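PDB 2W3Y: virulence factor from Pectobacterium carotovorum, which binds to lipid vesicles, is S-palmitoylated and contributes to the virulence of this Drosophila pathogen. Local coordinates for residues T162-D176 / Y187-Q200. Numbering follows the deposited sequence.
With PLM (palmitic acid), chain C.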
ATOM      1  N   THR A 162      -0.390  -2.372 -25.549  1.00 31.60           N
ATOM      2  CA  THR A 162      -0.679  -3.691 -26.140  1.00 31.71           C
ATOM      3  C   THR A 162      -2.013  -4.274 -25.662  1.00 31.43           C
ATOM      4  O   THR A 162      -2.710  -3.684 -24.817  1.00 30.72           O
ATOM      5  CB  THR A 162       0.441  -4.743 -25.860  1.00 31.81           C
ATOM      6  OG1 THR A 162       0.386  -5.156 -24.492  1.00 32.72           O
ATOM      7  CG2 THR A 162       1.842  -4.199 -26.163  1.00 33.41           C
ATOM      8  N   GLN A 163      -2.343  -5.460 -26.183  1.00 30.97           N
ATOM      9  CA  GLN A 163      -3.577  -6.162 -25.818  1.00 30.69           C
ATOM     10  C   GLN A 163      -3.436  -6.987 -24.540  1.00 29.56           C
ATOM     11  O   GLN A 163      -4.420  -7.527 -24.027  1.00 30.76           O
ATOM     12  CB  GLN A 163      -4.024  -7.080 -26.963  1.00 30.98           C
ATOM     13  CG  GLN A 163      -4.456  -6.345 -28.204  1.00 32.73           C
ATOM     14  CD  GLN A 163      -5.651  -5.450 -27.960  1.00 34.18           C
ATOM     15  OE1 GLN A 163      -5.585  -4.239 -28.166  1.00 36.25           O
ATOM     16  NE2 GLN A 163      -6.745  -6.039 -27.504  1.00 36.00           N
ATOM     17  N   ALA A 164      -2.217  -7.105 -24.038  1.00 27.86           N
ATOM     18  CA  ALA A 164      -1.938  -7.946 -22.892  1.00 26.50           C
ATOM     19  C   ALA A 164      -2.597  -7.424 -21.604  1.00 25.86           C
ATOM     20  O   ALA A 164      -2.979  -6.240 -21.527  1.00 26.03           O
ATOM     21  CB  ALA A 164      -0.435  -8.084 -22.706  1.00 27.56           C
ATOM     22  N   ASN A 165      -2.766  -8.306 -20.621  1.00 23.57           N
ATOM     23  CA  ASN A 165      -3.214  -7.874 -19.291  1.00 23.09           C
ATOM     24  C   ASN A 165      -2.155  -6.943 -18.718  1.00 22.07           C
ATOM     25  O   ASN A 165      -0.962  -7.125 -18.992  1.00 21.89           O
ATOM     26  CB  ASN A 165      -3.428  -9.061 -18.348  1.00 23.08           C
ATOM     27  CG  ASN A 165      -4.624  -9.953 -18.744  1.00 22.55           C
ATOM     28  OD1 ASN A 165      -5.514  -9.571 -19.534  1.00 20.11           O
ATOM     29  ND2 ASN A 165      -4.664 -11.137 -18.141  1.00 19.25           N
ATOM     30  N   TYR A 166      -2.586  -5.951 -17.942  1.00 21.05           N
ATOM     31  CA  TYR A 166      -1.675  -4.963 -17.352  1.00 19.71           C
ATOM     32  C   TYR A 166      -1.681  -5.113 -15.810  1.00 19.77           C
ATOM     33  O   TYR A 166      -2.689  -4.847 -15.137  1.00 19.53           O
ATOM     34  CB  TYR A 166      -2.074  -3.540 -17.784  1.00 19.39           C
ATOM     35  CG  TYR A 166      -1.104  -2.451 -17.359  1.00 19.00           C
ATOM     36  CD1 TYR A 166       0.015  -2.126 -18.153  1.00 18.84           C
ATOM     37  CD2 TYR A 166      -1.287  -1.761 -16.145  1.00 17.33           C
ATOM     38  CE1 TYR A 166       0.911  -1.124 -17.746  1.00 17.41           C
ATOM     39  CE2 TYR A 166      -0.413  -0.762 -15.751  1.00 18.41           C
ATOM     40  CZ  TYR A 166       0.676  -0.452 -16.539  1.00 18.42           C
ATOM     41  OH  TYR A 166       1.537   0.538 -16.109  1.00 19.96           O
ATOM     42  N   ASN A 167      -0.561  -5.573 -15.265  1.00 19.98           N
ATOM     43  CA  ASN A 167      -0.444  -5.821 -13.816  1.00 20.27           C
ATOM     44  C   ASN A 167      -0.465  -4.542 -12.979  1.00 20.26           C
ATOM     45  O   ASN A 167       0.180  -3.557 -13.341  1.00 19.87           O
ATOM     46  CB  ASN A 167       0.819  -6.625 -13.495  1.00 19.87           C
ATOM     47  CG  ASN A 167       0.747  -8.064 -14.017  1.00 21.97           C
ATOM     48  OD1 ASN A 167      -0.273  -8.730 -13.887  1.00 22.83           O
ATOM     49  ND2 ASN A 167       1.834  -8.534 -14.609  1.00 22.93           N
ATOM     50  N   TYR A 168      -1.185  -4.587 -11.860  1.00 20.31           N
ATOM     51  CA  TYR A 168      -1.508  -3.389 -11.072  1.00 21.10           C
ATOM     52  C   TYR A 168      -1.542  -3.726  -9.586  1.00 21.41           C
ATOM     53  O   TYR A 168      -2.390  -4.510  -9.131  1.00 20.86           O
ATOM     54  CB  TYR A 168      -2.841  -2.798 -11.537  1.00 21.99           C
ATOM     55  CG  TYR A 168      -3.273  -1.469 -10.911  1.00 23.11           C
ATOM     56  CD1 TYR A 168      -2.438  -0.338 -10.937  1.00 22.84           C
ATOM     57  CD2 TYR A 168      -4.543  -1.340 -10.349  1.00 25.15           C
ATOM     58  CE1 TYR A 168      -2.862   0.894 -10.370  1.00 26.14           C
ATOM     59  CE2 TYR A 168      -4.984  -0.125  -9.804  1.00 26.52           C
ATOM     60  CZ  TYR A 168      -4.132   0.988  -9.812  1.00 26.02           C
ATOM     61  OH  TYR A 168      -4.586   2.189  -9.279  1.00 26.76           O
ATOM     62  N   LEU A 169      -0.604  -3.136  -8.842  1.00 21.21           N
ATOM     63  CA  LEU A 169      -0.402  -3.417  -7.418  1.00 21.86           C
ATOM     64  C   LEU A 169      -0.553  -2.136  -6.575  1.00 21.23           C
ATOM     65  O   LEU A 169      -0.194  -1.053  -7.029  1.00 21.04           O
ATOM     66  CB  LEU A 169       0.996  -4.041  -7.183  1.00 21.25           C
ATOM     67  CG  LEU A 169       1.437  -5.331  -7.911  1.00 24.07           C
ATOM     68  CD1 LEU A 169       1.970  -5.056  -9.320  1.00 24.25           C
ATOM     69  CD2 LEU A 169       2.511  -6.096  -7.117  1.00 23.69           C
ATOM     70  N   TYR A 170      -1.130  -2.281  -5.383  1.00 21.50           N
ATOM     71  CA  TYR A 170      -1.108  -1.270  -4.339  1.00 22.16           C
ATOM     72  C   TYR A 170      -0.129  -1.739  -3.268  1.00 21.61           C
ATOM     73  O   TYR A 170      -0.301  -2.813  -2.699  1.00 21.55           O
ATOM     74  CB  TYR A 170      -2.498  -1.060  -3.717  1.00 23.06           C
ATOM     75  CG  TYR A 170      -3.332  -0.047  -4.455  1.00 25.82           C
ATOM     76  CD1 TYR A 170      -3.634  -0.243  -5.794  1.00 26.87           C
ATOM     77  CD2 TYR A 170      -3.807   1.125  -3.827  1.00 27.99           C
ATOM     78  CE1 TYR A 170      -4.381   0.667  -6.504  1.00 29.06           C
ATOM     79  CE2 TYR A 170      -4.573   2.063  -4.548  1.00 27.79           C
ATOM     80  CZ  TYR A 170      -4.839   1.809  -5.901  1.00 28.25           C
ATOM     81  OH  TYR A 170      -5.582   2.658  -6.699  1.00 30.12           O
ATOM     82  N   ALA A 171       0.911  -0.933  -3.037  1.00 20.93           N
ATOM     83  CA  ALA A 171       1.885  -1.161  -1.968  1.00 19.45           C
ATOM     84  C   ALA A 171       1.728   0.022  -1.010  1.00 19.40           C
ATOM     85  O   ALA A 171       2.187   1.132  -1.300  1.00 19.16           O
ATOM     86  CB  ALA A 171       3.277  -1.231  -2.527  1.00 18.84           C
ATOM     87  N   TYR A 172       1.064  -0.221   0.110  1.00 18.57           N
ATOM     88  CA  TYR A 172       0.551   0.862   0.930  1.00 18.76           C
ATOM     89  C   TYR A 172       0.506   0.562   2.415  1.00 18.97           C
ATOM     90  O   TYR A 172       0.754  -0.574   2.838  1.00 18.64           O
ATOM     91  CB  TYR A 172      -0.838   1.326   0.415  1.00 18.24           C
ATOM     92  CG  TYR A 172      -2.025   0.382   0.617  1.00 18.40           C
ATOM     93  CD1 TYR A 172      -3.024   0.671   1.553  1.00 15.66           C
ATOM     94  CD2 TYR A 172      -2.168  -0.789  -0.158  1.00 16.75           C
ATOM     95  CE1 TYR A 172      -4.143  -0.185   1.729  1.00 17.31           C
ATOM     96  CE2 TYR A 172      -3.269  -1.642   0.010  1.00 19.20           C
ATOM     97  CZ  TYR A 172      -4.261  -1.327   0.950  1.00 18.20           C
ATOM     98  OH  TYR A 172      -5.349  -2.163   1.117  1.00 19.28           O
ATOM     99  N   SER A 173       0.245   1.609   3.203  1.00 19.13           N
ATOM    100  CA  SER A 173      -0.073   1.486   4.615  1.00 19.31           C
ATOM    101  C   SER A 173      -1.349   2.266   4.931  1.00 20.06           C
ATOM    102  O   SER A 173      -1.685   3.227   4.219  1.00 19.28           O
ATOM    103  CB  SER A 173       1.101   1.956   5.515  1.00 19.87           C
ATOM    104  OG  SER A 173       1.370   3.346   5.379  1.00 21.73           O
ATOM    105  N   THR A 174      -2.072   1.809   5.962  1.00 20.13           N
ATOM    106  CA  THR A 174      -3.224   2.532   6.516  1.00 20.92           C
ATOM    107  C   THR A 174      -2.949   2.823   7.986  1.00 21.30           C
ATOM    108  O   THR A 174      -2.267   2.056   8.686  1.00 21.98           O
ATOM    109  CB  THR A 174      -4.586   1.790   6.391  1.00 20.60           C
ATOM    110  OG1 THR A 174      -4.664   0.743   7.362  1.00 24.75           O
ATOM    111  CG2 THR A 174      -4.803   1.215   4.985  1.00 19.78           C
ATOM    112  N   HIS A 175      -3.465   3.953   8.437  1.00 20.90           N
ATOM    113  CA  HIS A 175      -3.227   4.437   9.788  1.00 20.93           C
ATOM    114  C   HIS A 175      -4.605   4.774  10.341  1.00 21.46           C
ATOM    115  O   HIS A 175      -5.180   5.825  10.032  1.00 21.72           O
ATOM    116  CB  HIS A 175      -2.177   5.590   9.755  1.00 19.82           C
ATOM    117  CG  HIS A 175      -0.875   5.152   9.159  1.00 19.37           C
ATOM    118  ND1 HIS A 175       0.148   4.614   9.915  1.00 17.56           N
ATOM    119  CD2 HIS A 175      -0.494   5.017   7.865  1.00 18.28           C
ATOM    120  CE1 HIS A 175       1.127   4.234   9.120  1.00 20.11           C
ATOM    121  NE2 HIS A 175       0.759   4.455   7.868  1.00 20.30           N
ATOM    122  N   ASP A 176      -5.168   3.802  11.071  1.00 22.01           N
ATOM    123  CA  ASP A 176      -6.553   3.839  11.531  1.00 22.56           C
ATOM    124  C   ASP A 176      -6.671   4.494  12.890  1.00 22.66           C
ATOM    125  O   ASP A 176      -6.083   4.020  13.852  1.00 22.39           O
ATOM    126  CB  ASP A 176      -7.161   2.433  11.687  1.00 22.42           C
ATOM    127  CG  ASP A 176      -6.987   1.552  10.465  1.00 23.82           C
ATOM    128  OD1 ASP A 176      -6.755   2.065   9.350  1.00 25.08           O
ATOM    129  OD2 ASP A 176      -7.078   0.324  10.650  1.00 26.08           O
ATOM    130  N   TYR A 187      -5.050   3.561  17.762  1.00 26.14           N
ATOM    131  CA  TYR A 187      -4.250   3.641  16.548  1.00 26.28           C
ATOM    132  C   TYR A 187      -3.840   2.235  16.077  1.00 26.46           C
ATOM    133  O   TYR A 187      -3.165   1.493  16.806  1.00 26.70           O
ATOM    134  CB  TYR A 187      -3.054   4.593  16.750  1.00 26.17           C
ATOM    135  CG  TYR A 187      -2.033   4.597  15.637  1.00 27.00           C
ATOM    136  CD1 TYR A 187      -2.413   4.754  14.294  1.00 25.63           C
ATOM    137  CD2 TYR A 187      -0.675   4.447  15.929  1.00 25.50           C
ATOM    138  CE1 TYR A 187      -1.456   4.756  13.278  1.00 27.87           C
ATOM    139  CE2 TYR A 187       0.278   4.452  14.930  1.00 25.44           C
ATOM    140  CZ  TYR A 187      -0.112   4.605  13.607  1.00 27.09           C
ATOM    141  OH  TYR A 187       0.845   4.611  12.613  1.00 27.53           O
ATOM    142  N   LYS A 188      -4.293   1.862  14.871  1.00 25.64           N
ATOM    143  CA  LYS A 188      -3.866   0.617  14.232  1.00 25.27           C
ATOM    144  C   LYS A 188      -3.108   0.910  12.932  1.00 24.89           C
ATOM    145  O   LYS A 188      -3.710   1.366  11.957  1.00 24.02           O
ATOM    146  CB  LYS A 188      -5.071  -0.304  13.962  1.00 25.14           C
ATOM    147  CG  LYS A 188      -4.705  -1.708  13.450  1.00 25.34           C
ATOM    148  CD  LYS A 188      -5.925  -2.476  12.902  1.00 26.39           C
ATOM    149  CE  LYS A 188      -6.941  -2.821  13.994  1.00 27.71           C
ATOM    150  NZ  LYS A 188      -6.359  -3.640  15.110  1.00 29.54           N
ATOM    151  N   PRO A 189      -1.771   0.709  12.928  1.00 25.25           N
ATOM    152  CA  PRO A 189      -1.049   0.807  11.663  1.00 24.83           C
ATOM    153  C   PRO A 189      -0.958  -0.530  10.914  1.00 24.56           C
ATOM    154  O   PRO A 189      -0.505  -1.529  11.488  1.00 24.66           O
ATOM    155  CB  PRO A 189       0.339   1.282  12.087  1.00 24.90           C
ATOM    156  CG  PRO A 189       0.522   0.754  13.496  1.00 25.79           C
ATOM    157  CD  PRO A 189      -0.860   0.476  14.072  1.00 25.32           C
ATOM    158  N   ARG A 190      -1.378  -0.539   9.647  1.00 24.57           N
ATOM    159  CA  ARG A 190      -1.320  -1.770   8.808  1.00 24.97           C
ATOM    160  C   ARG A 190      -0.430  -1.613   7.564  1.00 24.48           C
ATOM    161  O   ARG A 190      -0.446  -0.549   6.916  1.00 23.95           O
ATOM    162  CB  ARG A 190      -2.725  -2.174   8.348  1.00 24.58           C
ATOM    163  CG  ARG A 190      -3.691  -2.601   9.440  1.00 26.06           C
ATOM    164  CD  ARG A 190      -5.105  -2.869   8.857  1.00 26.63           C
ATOM    165  NE  ARG A 190      -5.914  -1.644   8.685  1.00 31.46           N
ATOM    166  CZ  ARG A 190      -6.922  -1.505   7.814  1.00 32.59           C
ATOM    167  NH1 ARG A 190      -7.264  -2.518   7.019  1.00 35.02           N
ATOM    168  NH2 ARG A 190      -7.597  -0.352   7.727  1.00 29.58           N
ATOM    169  N   PHE A 191       0.320  -2.682   7.249  1.00 23.34           N
ATOM    170  CA  PHE A 191       1.146  -2.836   6.059  1.00 23.31           C
ATOM    171  C   PHE A 191       0.391  -3.793   5.116  1.00 23.02           C
ATOM    172  O   PHE A 191       0.050  -4.916   5.508  1.00 22.56           O
ATOM    173  CB  PHE A 191       2.510  -3.419   6.474  1.00 23.65           C
ATOM    174  CG  PHE A 191       3.419  -3.818   5.329  1.00 24.68           C
ATOM    175  CD1 PHE A 191       4.324  -2.918   4.780  1.00 26.94           C
ATOM    176  CD2 PHE A 191       3.416  -5.133   4.842  1.00 27.00           C
ATOM    177  CE1 PHE A 191       5.192  -3.319   3.738  1.00 27.96           C
ATOM    178  CE2 PHE A 191       4.263  -5.529   3.812  1.00 26.17           C
ATOM    179  CZ  PHE A 191       5.148  -4.630   3.256  1.00 25.89           C
ATOM    180  N   LEU A 192       0.104  -3.331   3.901  1.00 22.31           N
ATOM    181  CA  LEU A 192      -0.724  -4.088   2.925  1.00 21.85           C
ATOM    182  C   LEU A 192      -0.143  -4.096   1.505  1.00 21.86           C
ATOM    183  O   LEU A 192       0.249  -3.046   1.002  1.00 20.98           O
ATOM    184  CB  LEU A 192      -2.152  -3.514   2.888  1.00 21.63           C
ATOM    185  CG  LEU A 192      -2.964  -3.596   4.189  1.00 22.46           C
ATOM    186  CD1 LEU A 192      -4.117  -2.593   4.246  1.00 23.01           C
ATOM    187  CD2 LEU A 192      -3.469  -5.031   4.447  1.00 20.86           C
ATOM    188  N   ILE A 193      -0.069  -5.281   0.875  1.00 21.69           N
ATOM    189  CA  ILE A 193       0.269  -5.385  -0.555  1.00 21.70           C
ATOM    190  C   ILE A 193      -0.868  -6.109  -1.271  1.00 20.48           C
ATOM    191  O   ILE A 193      -1.177  -7.248  -0.942  1.00 19.49           O
ATOM    192  CB  ILE A 193       1.611  -6.122  -0.874  1.00 22.69           C
ATOM    193  CG1 ILE A 193       2.754  -5.775   0.114  1.00 23.71           C
ATOM    194  CG2 ILE A 193       1.986  -5.895  -2.359  1.00 23.60           C
ATOM    195  CD1 ILE A 193       3.475  -4.422  -0.132  1.00 25.08           C
ATOM    196  N   TYR A 194      -1.516  -5.410  -2.199  1.00 20.30           N
ATOM    197  CA  TYR A 194      -2.660  -5.955  -2.945  1.00 21.04           C
ATOM    198  C   TYR A 194      -2.258  -6.021  -4.392  1.00 20.92           C
ATOM    199  O   TYR A 194      -1.505  -5.160  -4.867  1.00 20.07           O
ATOM    200  CB  TYR A 194      -3.893  -5.059  -2.812  1.00 21.32           C
ATOM    201  CG  TYR A 194      -4.680  -5.207  -1.526  1.00 23.04           C
ATOM    202  CD1 TYR A 194      -4.092  -5.688  -0.346  1.00 21.50           C
ATOM    203  CD2 TYR A 194      -6.006  -4.814  -1.477  1.00 23.74           C
ATOM    204  CE1 TYR A 194      -4.832  -5.804   0.821  1.00 23.28           C
ATOM    205  CE2 TYR A 194      -6.747  -4.923  -0.318  1.00 24.67           C
ATOM    206  CZ  TYR A 194      -6.160  -5.417   0.826  1.00 24.22           C
ATOM    207  OH  TYR A 194      -6.938  -5.516   1.966  1.00 25.56           O
ATOM    208  N   GLY A 195      -2.750  -7.040  -5.098  1.00 20.47           N
ATOM    209  CA  GLY A 195      -2.368  -7.226  -6.492  1.00 20.55           C
ATOM    210  C   GLY A 195      -3.534  -7.637  -7.368  1.00 20.58           C
ATOM    211  O   GLY A 195      -4.296  -8.541  -7.016  1.00 19.76           O
ATOM    212  N   THR A 196      -3.681  -6.944  -8.490  1.00 20.54           N
ATOM    213  CA  THR A 196      -4.684  -7.299  -9.507  1.00 22.25           C
ATOM    214  C   THR A 196      -4.099  -7.036 -10.903  1.00 21.52           C
ATOM    215  O   THR A 196      -2.872  -6.927 -11.061  1.00 21.30           O
ATOM    216  CB  THR A 196      -6.085  -6.603  -9.224  1.00 22.09           C
ATOM    217  OG1 THR A 196      -7.147  -7.220  -9.986  1.00 24.35           O
ATOM    218  CG2 THR A 196      -6.053  -5.069  -9.465  1.00 23.32           C
ATOM    219  N   HIS A 197      -4.958  -6.988 -11.916  1.00 21.97           N
ATOM    220  CA  HIS A 197      -4.556  -6.642 -13.270  1.00 22.56           C
ATOM    221  C   HIS A 197      -5.779  -6.062 -13.981  1.00 22.68           C
ATOM    222  O   HIS A 197      -6.909  -6.239 -13.504  1.00 23.48           O
ATOM    223  CB  HIS A 197      -4.010  -7.866 -14.041  1.00 22.49           C
ATOM    224  CG  HIS A 197      -4.979  -9.010 -14.110  1.00 25.67           C
ATOM    225  ND1 HIS A 197      -5.812  -9.218 -15.188  1.00 29.18           N
ATOM    226  CD2 HIS A 197      -5.288  -9.970 -13.209  1.00 27.42           C
ATOM    227  CE1 HIS A 197      -6.566 -10.277 -14.965  1.00 28.11           C
ATOM    228  NE2 HIS A 197      -6.268 -10.752 -13.770  1.00 30.94           N
ATOM    229  N   PHE A 198      -5.540  -5.368 -15.095  1.00 22.31           N
ATOM    230  CA  PHE A 198      -6.605  -4.913 -15.975  1.00 23.42           C
ATOM    231  C   PHE A 198      -6.569  -5.793 -17.218  1.00 23.76           C
ATOM    232  O   PHE A 198      -5.559  -5.837 -17.907  1.00 23.39           O
ATOM    233  CB  PHE A 198      -6.390  -3.463 -16.436  1.00 23.22           C
ATOM    234  CG  PHE A 198      -6.577  -2.425 -15.370  1.00 23.14           C
ATOM    235  CD1 PHE A 198      -7.770  -1.690 -15.297  1.00 25.05           C
ATOM    236  CD2 PHE A 198      -5.546  -2.128 -14.472  1.00 23.99           C
ATOM    237  CE1 PHE A 198      -7.955  -0.693 -14.325  1.00 24.29           C
ATOM    238  CE2 PHE A 198      -5.711  -1.118 -13.494  1.00 23.96           C
ATOM    239  CZ  PHE A 198      -6.926  -0.408 -13.416  1.00 23.76           C
ATOM    240  N   LYS A 199      -7.675  -6.471 -17.495  1.00 24.80           N
ATOM    241  CA  LYS A 199      -7.896  -7.159 -18.771  1.00 26.10           C
ATOM    242  C   LYS A 199      -8.216  -6.118 -19.858  1.00 26.32           C
ATOM    243  O   LYS A 199      -8.624  -4.998 -19.548  1.00 25.87           O
ATOM    244  CB  LYS A 199      -9.080  -8.139 -18.643  1.00 25.92           C
ATOM    245  CG  LYS A 199      -8.931  -9.214 -17.574  1.00 26.67           C
ATOM    246  CD  LYS A 199      -9.968 -10.332 -17.786  1.00 28.67           C
ATOM    247  CE  LYS A 199     -10.448 -10.924 -16.484  1.00 31.10           C
ATOM    248  NZ  LYS A 199      -9.340 -11.429 -15.635  1.00 30.66           N
ATOM    249  N   GLN A 200      -8.042  -6.481 -21.130  1.00 27.86           N
ATOM    250  CA  GLN A 200      -8.267  -5.518 -22.219  1.00 29.45           C
ATOM    251  C   GLN A 200      -9.578  -4.725 -22.074  1.00 29.83           C
ATOM    252  O   GLN A 200      -9.578  -3.505 -22.186  1.00 29.11           O
ATOM    253  CB  GLN A 200      -8.217  -6.199 -23.603  1.00 30.38           C
ATOM    254  CG  GLN A 200      -8.328  -5.199 -24.766  1.00 31.87           C
ATOM    255  CD  GLN A 200      -7.236  -4.142 -24.725  1.00 34.52           C
ATOM    256  OE1 GLN A 200      -6.068  -4.460 -24.513  1.00 37.81           O
ATOM    257  NE2 GLN A 200      -7.611  -2.882 -24.915  1.00 35.59           N
TER
HETATM  258  C1  PLM C1278      -9.679   7.460 -12.780  1.00 40.12           C
HETATM  259  O2  PLM C1278      -9.847   8.002 -13.905  1.00 38.78           O
HETATM  260  C2  PLM C1278      -9.474   5.954 -12.676  1.00 40.54           C
HETATM  261  C3  PLM C1278      -8.052   5.556 -12.288  1.00 40.99           C
HETATM  262  C4  PLM C1278      -7.849   4.040 -12.225  1.00 41.08           C
HETATM  263  C5  PLM C1278      -8.421   3.415 -10.953  1.00 41.48           C
HETATM  264  C6  PLM C1278      -8.776   1.939 -11.130  1.00 41.63           C
HETATM  265  C7  PLM C1278      -8.933   1.241  -9.781  1.00 42.45           C
HETATM  266  C8  PLM C1278      -9.885   0.040  -9.827  1.00 42.31           C
HETATM  267  C9  PLM C1278      -9.082  -1.254  -9.703  1.00 43.95           C
HETATM  268  CA  PLM C1278      -9.312  -2.009  -8.399  1.00 43.76           C
HETATM  269  CB  PLM C1278      -8.060  -2.022  -7.529  1.00 43.42           C
HETATM  270  CC  PLM C1278      -8.436  -2.208  -6.068  1.00 42.37           C
HETATM  271  CD  PLM C1278      -7.611  -1.320  -5.148  1.00 42.06           C
HETATM  272  CE  PLM C1278      -6.843  -2.175  -4.153  1.00 41.91           C
HETATM  273  CF  PLM C1278      -6.375  -1.362  -2.954  1.00 41.75           C
HETATM  274  O   HOH W   1      -4.831  -1.561 -25.911  1.00 46.26           O
HETATM  275  O   HOH W   2      -6.116  -8.195 -21.833  1.00 25.40           O
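With chi1 at 71°, Tyr172 holds CG between its backbone N and carbonyl carbon, which lays the ring across Leu192 and carries its edge to Tyr194. Leu192 CB sits over one face of the Tyr172 ring, 3.8 Å from its centroid, a CH-pi contact. The Tyr172 edge meets the Tyr194 face, T-shaped, planes 80° apart; OH of Tyr172 lies 3.4 Å from CZ of Tyr194 and is hydrogen-bonded to Ala133 O. The bend at chi3 of Arg190 (-83°) turns its guanidinium to Asp176: NH2 gives OD1 a nearly straight bond of 3.0 Å in the guanidinium plane, while NE and NH2 make only weak bonds to OD2, completing the salt bridge. Thr174 OG1 also donates to Asp176 OD1, and Tyr275 OH binds OD2. The two strands form an antiparallel beta hairpin, paired in register from Tyr166–Phe198 to Asp176–Lys188, in the central sheet of the Evf fold. On its palmitate side, terminal carbon CF lies over a face of Tyr170, 3.6 Å from CG, and C6 meets the edge of Phe198 at CZ. Phe198 CE2 packs over a face of Tyr168, 3.4 Å from CD2, with the rings oblique. Facing helix 57-81 on the other side of the sheet, His175 ND1 and Tyr187 OH share a 2.8 Å hydrogen bond, and NE2 of the same imidazole bonds to Ser173 OG, fixing the ring at both nitrogens.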